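PDB 5UJU: NAD-dependent aldehyde dehydrogenase from Burkholderia multivorans, which probably oxidises aldehydes to carboxylic acids, using NAD as the electron acceptor. Local coordinates for residues N233-I244 with V267-D277. Numbering follows the deposited sequence.
Sequences NTVIVKPHPGAI and VVTLLATEPND
Where strand 234-238 ends, K238 meets D277 from the opposite direction. The lysine CG, anti to the backbone N (chi1 -155°), lies 3.9 Å from L271 CD2; bends at chi2 and chi3 (-66° and -67°) then curl the chain toward P239 O and D277, and NZ reaches D277 OD2 at 2.8 Å in a salt bridge. NZ arrives on the syn side of the carboxylate, and T273 OG1 donates to the same OD2 from the anti side at 2.7 Å, so one oxygen is gripped by two donors. NZ also donates to P239 O, 3.0 Å away, from above that carbonyl's plane. A long, flexible lysine suits this place because its methylenes can lie against leucine while its ammonium ties both loops together. A water donating to both P239 O and T273 OG1 adds a further bridge.

Behind this cluster, strands 234-238 and 268-270 are joined by four nearly straight backbone hydrogen bonds, from V235 N to V267 O at one end to L271 N to V237 O at the other. On one face the side chains of I236 and T269 run side by side, with I236 CG1 3.6 Å from T269 OG1; beta-branched residues fit such extended backbone. That hydroxyl shares a water with V235 O. On the face of V235, V237, V268 and L270, the L270 side chain reaches past the strand end to P239, CD1 to CG 3.7 Å, the two crossing at about a right angle.

Helix 245-260 connects the strands, completing a beta-alpha-beta unit of the Rossmann-like nucleotide-binding domain. P241, second residue of the type I turn H240-A243, packs its rigid ring over T273 and P275. K238 is buried while D277 is partly exposed; the two donors on OD2 probably favour the charged carboxylate, and the loops are fastened by directional polar bonds where strand pairing has ended.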
ATOM      1  N   ASN A 233       7.866  -9.537  10.207  1.00 22.24           N
ATOM      2  CA  ASN A 233       7.992 -10.569   9.201  1.00 21.44           C
ATOM      3  C   ASN A 233       9.325 -11.286   9.351  1.00 18.55           C
ATOM      4  O   ASN A 233      10.269 -10.763   9.940  1.00 25.14           O
ATOM      5  CB  ASN A 233       7.879  -9.945   7.799  1.00 22.54           C
ATOM      6  CG  ASN A 233       6.541  -9.302   7.575  1.00 23.91           C
ATOM      7  OD1 ASN A 233       5.583  -9.984   7.254  1.00 27.08           O
ATOM      8  ND2 ASN A 233       6.451  -7.986   7.788  1.00 24.60           N
ATOM      9  N   THR A 234       9.400 -12.491   8.791  1.00 18.11           N
ATOM     10  CA  THR A 234      10.682 -13.146   8.578  1.00 21.89           C
ATOM     11  C   THR A 234      11.188 -12.768   7.183  1.00 27.07           C
ATOM     12  O   THR A 234      10.412 -12.355   6.322  1.00 25.50           O
ATOM     13  CB  THR A 234      10.555 -14.666   8.714  1.00 25.89           C
ATOM     14  OG1 THR A 234       9.497 -15.131   7.868  1.00 25.29           O
ATOM     15  CG2 THR A 234      10.259 -15.082  10.182  1.00 26.27           C
ATOM     16  N   VAL A 235      12.502 -12.892   6.967  1.00 24.55           N
ATOM     17  CA  VAL A 235      13.133 -12.368   5.753  1.00 28.44           C
ATOM     18  C   VAL A 235      14.121 -13.380   5.185  1.00 31.68           C
ATOM     19  O   VAL A 235      14.980 -13.890   5.910  1.00 24.63           O
ATOM     20  CB  VAL A 235      13.859 -11.036   6.027  1.00 25.55           C
ATOM     21  CG1 VAL A 235      14.329 -10.414   4.731  1.00 19.54           C
ATOM     22  CG2 VAL A 235      12.954 -10.074   6.781  1.00 19.34           C
ATOM     23  N   ILE A 236      14.041 -13.622   3.880  1.00 21.04           N
ATOM     24  CA  ILE A 236      15.083 -14.319   3.129  1.00 18.60           C
ATOM     25  C   ILE A 236      15.802 -13.262   2.302  1.00 25.91           C
ATOM     26  O   ILE A 236      15.166 -12.546   1.510  1.00 21.38           O
ATOM     27  CB  ILE A 236      14.511 -15.429   2.228  1.00 21.40           C
ATOM     28  CG1 ILE A 236      13.809 -16.523   3.064  1.00 23.91           C
ATOM     29  CG2 ILE A 236      15.604 -16.030   1.358  1.00 20.99           C
ATOM     30  CD1 ILE A 236      12.973 -17.489   2.235  1.00 23.01           C
ATOM     31  N   VAL A 237      17.105 -13.114   2.528  1.00 21.36           N
ATOM     32  CA  VAL A 237      17.914 -12.122   1.823  1.00 25.77           C
ATOM     33  C   VAL A 237      18.644 -12.829   0.694  1.00 28.30           C
ATOM     34  O   VAL A 237      19.461 -13.727   0.942  1.00 27.56           O
ATOM     35  CB  VAL A 237      18.900 -11.421   2.767  1.00 24.04           C
ATOM     36  CG1 VAL A 237      19.735 -10.402   2.006  1.00 27.04           C
ATOM     37  CG2 VAL A 237      18.157 -10.756   3.926  1.00 21.17           C
ATOM     38  N   LYS A 238      18.338 -12.436  -0.545  1.00 23.49           N
ATOM     39  CA  LYS A 238      18.943 -12.993  -1.752  1.00 25.98           C
ATOM     40  C   LYS A 238      19.771 -11.907  -2.423  1.00 28.20           C
ATOM     41  O   LYS A 238      19.239 -11.138  -3.238  1.00 23.21           O
ATOM     42  CB  LYS A 238      17.860 -13.511  -2.707  1.00 25.58           C
ATOM     43  CG  LYS A 238      18.324 -14.608  -3.672  1.00 22.99           C
ATOM     44  CD  LYS A 238      19.360 -14.153  -4.694  1.00 21.60           C
ATOM     45  CE  LYS A 238      18.769 -13.136  -5.684  1.00 24.07           C
ATOM     46  NZ  LYS A 238      19.828 -12.728  -6.665  1.00 28.07           N
ATOM     47  N   PRO A 239      21.061 -11.787  -2.127  1.00 27.16           N
ATOM     48  CA  PRO A 239      21.839 -10.700  -2.730  1.00 24.43           C
ATOM     49  C   PRO A 239      22.086 -10.937  -4.211  1.00 25.51           C
ATOM     50  O   PRO A 239      21.972 -12.046  -4.737  1.00 24.97           O
ATOM     51  CB  PRO A 239      23.164 -10.700  -1.947  1.00 18.54           C
ATOM     52  CG  PRO A 239      22.929 -11.619  -0.740  1.00 26.58           C
ATOM     53  CD  PRO A 239      21.840 -12.565  -1.145  1.00 27.55           C
ATOM     54  N   HIS A 240      22.445  -9.865  -4.892  1.00 27.25           N
ATOM     55  CA  HIS A 240      22.982 -10.032  -6.229  1.00 23.18           C
ATOM     56  C   HIS A 240      24.240 -10.900  -6.159  1.00 21.70           C
ATOM     57  O   HIS A 240      25.072 -10.710  -5.262  1.00 27.29           O
ATOM     58  CB  HIS A 240      23.297  -8.669  -6.847  1.00 29.22           C
ATOM     59  CG  HIS A 240      23.698  -8.753  -8.283  1.00 33.61           C
ATOM     60  ND1 HIS A 240      24.947  -9.183  -8.673  1.00 32.99           N
ATOM     61  CD2 HIS A 240      23.019  -8.476  -9.424  1.00 35.95           C
ATOM     62  CE1 HIS A 240      25.025  -9.156  -9.993  1.00 37.88           C
ATOM     63  NE2 HIS A 240      23.869  -8.732 -10.472  1.00 32.84           N
ATOM     64  N   PRO A 241      24.416 -11.860  -7.076  1.00 24.88           N
ATOM     65  CA  PRO A 241      25.577 -12.769  -6.982  1.00 27.48           C
ATOM     66  C   PRO A 241      26.929 -12.063  -7.063  1.00 29.77           C
ATOM     67  O   PRO A 241      27.957 -12.673  -6.728  1.00 26.46           O
ATOM     68  CB  PRO A 241      25.391 -13.722  -8.175  1.00 27.62           C
ATOM     69  CG  PRO A 241      24.046 -13.459  -8.709  1.00 32.69           C
ATOM     70  CD  PRO A 241      23.611 -12.107  -8.284  1.00 31.14           C
ATOM     71  N   GLY A 242      26.971 -10.813  -7.514  1.00 29.59           N
ATOM     72  CA  GLY A 242      28.208 -10.051  -7.516  1.00 27.92           C
ATOM     73  C   GLY A 242      28.481  -9.247  -6.257  1.00 29.58           C
ATOM     74  O   GLY A 242      29.563  -8.662  -6.133  1.00 30.08           O
ATOM     75  N   ALA A 243      27.536  -9.204  -5.308  1.00 24.92           N
ATOM     76  CA  ALA A 243      27.699  -8.407  -4.086  1.00 23.94           C
ATOM     77  C   ALA A 243      26.992  -9.119  -2.934  1.00 28.28           C
ATOM     78  O   ALA A 243      26.001  -8.628  -2.397  1.00 28.23           O
ATOM     79  CB  ALA A 243      27.148  -6.988  -4.239  1.00 22.72           C
ATOM     80  N   ILE A 244      27.510 -10.285  -2.550  1.00 29.98           N
ATOM     81  CA  ILE A 244      26.921 -11.059  -1.452  1.00 25.59           C
ATOM     82  C   ILE A 244      27.473 -10.630  -0.100  1.00 24.12           C
ATOM     83  O   ILE A 244      26.719 -10.426   0.850  1.00 27.54           O
ATOM     84  CB  ILE A 244      27.151 -12.566  -1.677  1.00 27.64           C
ATOM     85  CG1 ILE A 244      26.510 -13.025  -2.988  1.00 25.48           C
ATOM     86  CG2 ILE A 244      26.606 -13.376  -0.474  1.00 21.11           C
ATOM     87  CD1 ILE A 244      27.076 -14.362  -3.487  1.00 25.82           C
ATOM     88  N   VAL A 267      14.744 -16.301  11.644  1.00 22.98           N
ATOM     89  CA  VAL A 267      13.959 -15.140  11.232  1.00 27.04           C
ATOM     90  C   VAL A 267      14.620 -14.453  10.035  1.00 25.51           C
ATOM     91  O   VAL A 267      13.926 -13.963   9.139  1.00 26.01           O
ATOM     92  CB  VAL A 267      13.756 -14.178  12.427  1.00 25.35           C
ATOM     93  CG1 VAL A 267      13.226 -12.811  11.957  1.00 19.63           C
ATOM     94  CG2 VAL A 267      12.765 -14.799  13.421  1.00 23.99           C
ATOM     95  N   VAL A 268      15.959 -14.475   9.953  1.00 26.76           N
ATOM     96  CA  VAL A 268      16.685 -13.920   8.804  1.00 23.03           C
ATOM     97  C   VAL A 268      17.657 -14.967   8.271  1.00 27.83           C
ATOM     98  O   VAL A 268      18.511 -15.463   9.019  1.00 24.53           O
ATOM     99  CB  VAL A 268      17.440 -12.631   9.167  1.00 23.68           C
ATOM    100  CG1 VAL A 268      18.232 -12.127   7.961  1.00 27.60           C
ATOM    101  CG2 VAL A 268      16.466 -11.576   9.656  1.00 22.72           C
ATOM    102  N   THR A 269      17.546 -15.288   6.975  1.00 20.67           N
ATOM    103  CA  THR A 269      18.446 -16.238   6.326  1.00 22.90           C
ATOM    104  C   THR A 269      19.044 -15.624   5.065  1.00 30.13           C
ATOM    105  O   THR A 269      18.555 -14.616   4.542  1.00 22.94           O
ATOM    106  CB  THR A 269      17.741 -17.556   5.964  1.00 24.25           C
ATOM    107  OG1 THR A 269      16.567 -17.286   5.194  1.00 21.72           O
ATOM    108  CG2 THR A 269      17.355 -18.329   7.237  1.00 22.06           C
ATOM    109  N   LEU A 270      20.109 -16.251   4.575  1.00 26.21           N
ATOM    110  CA  LEU A 270      20.862 -15.753   3.429  1.00 27.29           C
ATOM    111  C   LEU A 270      20.826 -16.796   2.324  1.00 28.90           C
ATOM    112  O   LEU A 270      21.298 -17.920   2.517  1.00 22.06           O
ATOM    113  CB  LEU A 270      22.314 -15.460   3.815  1.00 28.82           C
ATOM    114  CG  LEU A 270      23.146 -14.948   2.640  1.00 27.26           C
ATOM    115  CD1 LEU A 270      22.927 -13.434   2.476  1.00 24.02           C
ATOM    116  CD2 LEU A 270      24.637 -15.302   2.791  1.00 27.95           C
ATOM    117  N   LEU A 271      20.292 -16.427   1.169  1.00 27.11           N
ATOM    118  CA  LEU A 271      20.249 -17.321   0.018  1.00 22.50           C
ATOM    119  C   LEU A 271      21.299 -16.816  -0.980  1.00 26.69           C
ATOM    120  O   LEU A 271      21.001 -16.009  -1.866  1.00 24.00           O
ATOM    121  CB  LEU A 271      18.838 -17.366  -0.590  1.00 25.25           C
ATOM    122  CG  LEU A 271      18.653 -18.254  -1.840  1.00 32.32           C
ATOM    123  CD1 LEU A 271      18.946 -19.682  -1.493  1.00 31.74           C
ATOM    124  CD2 LEU A 271      17.257 -18.137  -2.441  1.00 28.52           C
ATOM    125  N   ALA A 272      22.534 -17.281  -0.819  1.00 23.82           N
ATOM    126  CA  ALA A 272      23.595 -16.945  -1.756  1.00 26.42           C
ATOM    127  C   ALA A 272      23.443 -17.794  -3.004  1.00 30.24           C
ATOM    128  O   ALA A 272      23.017 -18.951  -2.929  1.00 27.05           O
ATOM    129  CB  ALA A 272      24.966 -17.175  -1.130  1.00 28.17           C
ATOM    130  N   THR A 273      23.773 -17.214  -4.159  1.00 24.91           N
ATOM    131  CA  THR A 273      23.606 -17.906  -5.427  1.00 27.43           C
ATOM    132  C   THR A 273      24.810 -17.656  -6.329  1.00 30.48           C
ATOM    133  O   THR A 273      25.631 -16.758  -6.098  1.00 30.55           O
ATOM    134  CB  THR A 273      22.320 -17.462  -6.149  1.00 29.01           C
ATOM    135  OG1 THR A 273      22.388 -16.057  -6.433  1.00 31.71           O
ATOM    136  CG2 THR A 273      21.105 -17.710  -5.284  1.00 24.97           C
ATOM    137  N   GLU A 274      24.868 -18.436  -7.402  1.00 37.29           N
ATOM    138  CA  GLU A 274      25.792 -18.239  -8.499  1.00 35.60           C
ATOM    139  C   GLU A 274      25.073 -17.463  -9.588  1.00 31.99           C
ATOM    140  O   GLU A 274      23.840 -17.422  -9.617  1.00 34.62           O
ATOM    141  CB  GLU A 274      26.242 -19.589  -9.079  1.00 42.85           C
ATOM    142  CG  GLU A 274      27.038 -20.512  -8.165  1.00 52.53           C
ATOM    143  CD  GLU A 274      28.518 -20.196  -8.072  1.00 51.33           C
ATOM    144  OE1 GLU A 274      29.111 -19.779  -9.082  1.00 56.55           O
ATOM    145  OE2 GLU A 274      29.094 -20.392  -6.984  1.00 49.65           O
ATOM    146  N   PRO A 275      25.806 -16.826 -10.500  1.00 37.71           N
ATOM    147  CA  PRO A 275      25.160 -16.043 -11.557  1.00 35.96           C
ATOM    148  C   PRO A 275      24.279 -16.891 -12.462  1.00 42.21           C
ATOM    149  O   PRO A 275      24.451 -18.110 -12.587  1.00 35.26           O
ATOM    150  CB  PRO A 275      26.346 -15.457 -12.335  1.00 44.49           C
ATOM    151  CG  PRO A 275      27.438 -15.398 -11.331  1.00 44.23           C
ATOM    152  CD  PRO A 275      27.265 -16.645 -10.511  1.00 42.45           C
ATOM    153  N   ASN A 276      23.354 -16.196 -13.137  1.00 45.11           N
ATOM    154  CA  ASN A 276      22.282 -16.794 -13.933  1.00 44.17           C
ATOM    155  C   ASN A 276      21.267 -17.488 -13.026  1.00 36.20           C
ATOM    156  O   ASN A 276      20.758 -18.562 -13.350  1.00 35.01           O
ATOM    157  CB  ASN A 276      22.813 -17.764 -15.001  1.00 57.58           C
ATOM    158  CG  ASN A 276      23.978 -17.182 -15.818  1.00 67.06           C
ATOM    159  OD1 ASN A 276      24.104 -15.969 -15.965  1.00 70.00           O
ATOM    160  ND2 ASN A 276      24.828 -18.058 -16.356  1.00 67.04           N
ATOM    161  N   ASP A 277      20.969 -16.867 -11.882  1.00 33.73           N
ATOM    162  CA  ASP A 277      19.997 -17.399 -10.936  1.00 34.72           C
ATOM    163  C   ASP A 277      18.565 -16.961 -11.248  1.00 34.19           C
ATOM    164  O   ASP A 277      17.694 -17.077 -10.379  1.00 35.59           O
ATOM    165  CB  ASP A 277      20.382 -17.001  -9.503  1.00 30.16           C
ATOM    166  CG  ASP A 277      20.245 -15.490  -9.235  1.00 35.69           C
ATOM    167  OD1 ASP A 277      19.904 -14.723 -10.159  1.00 33.26           O
ATOM    168  OD2 ASP A 277      20.532 -15.060  -8.098  1.00 31.82           O
TER
HETATM  169  O   HOH W   1      14.406 -16.461   6.897  1.00 25.25           O
HETATM  170  O   HOH W   2      23.466 -14.268  -4.494  1.00 30.48           O
HETATM  171  O   HOH W   3      28.106 -15.512  -6.753  1.00 30.96           O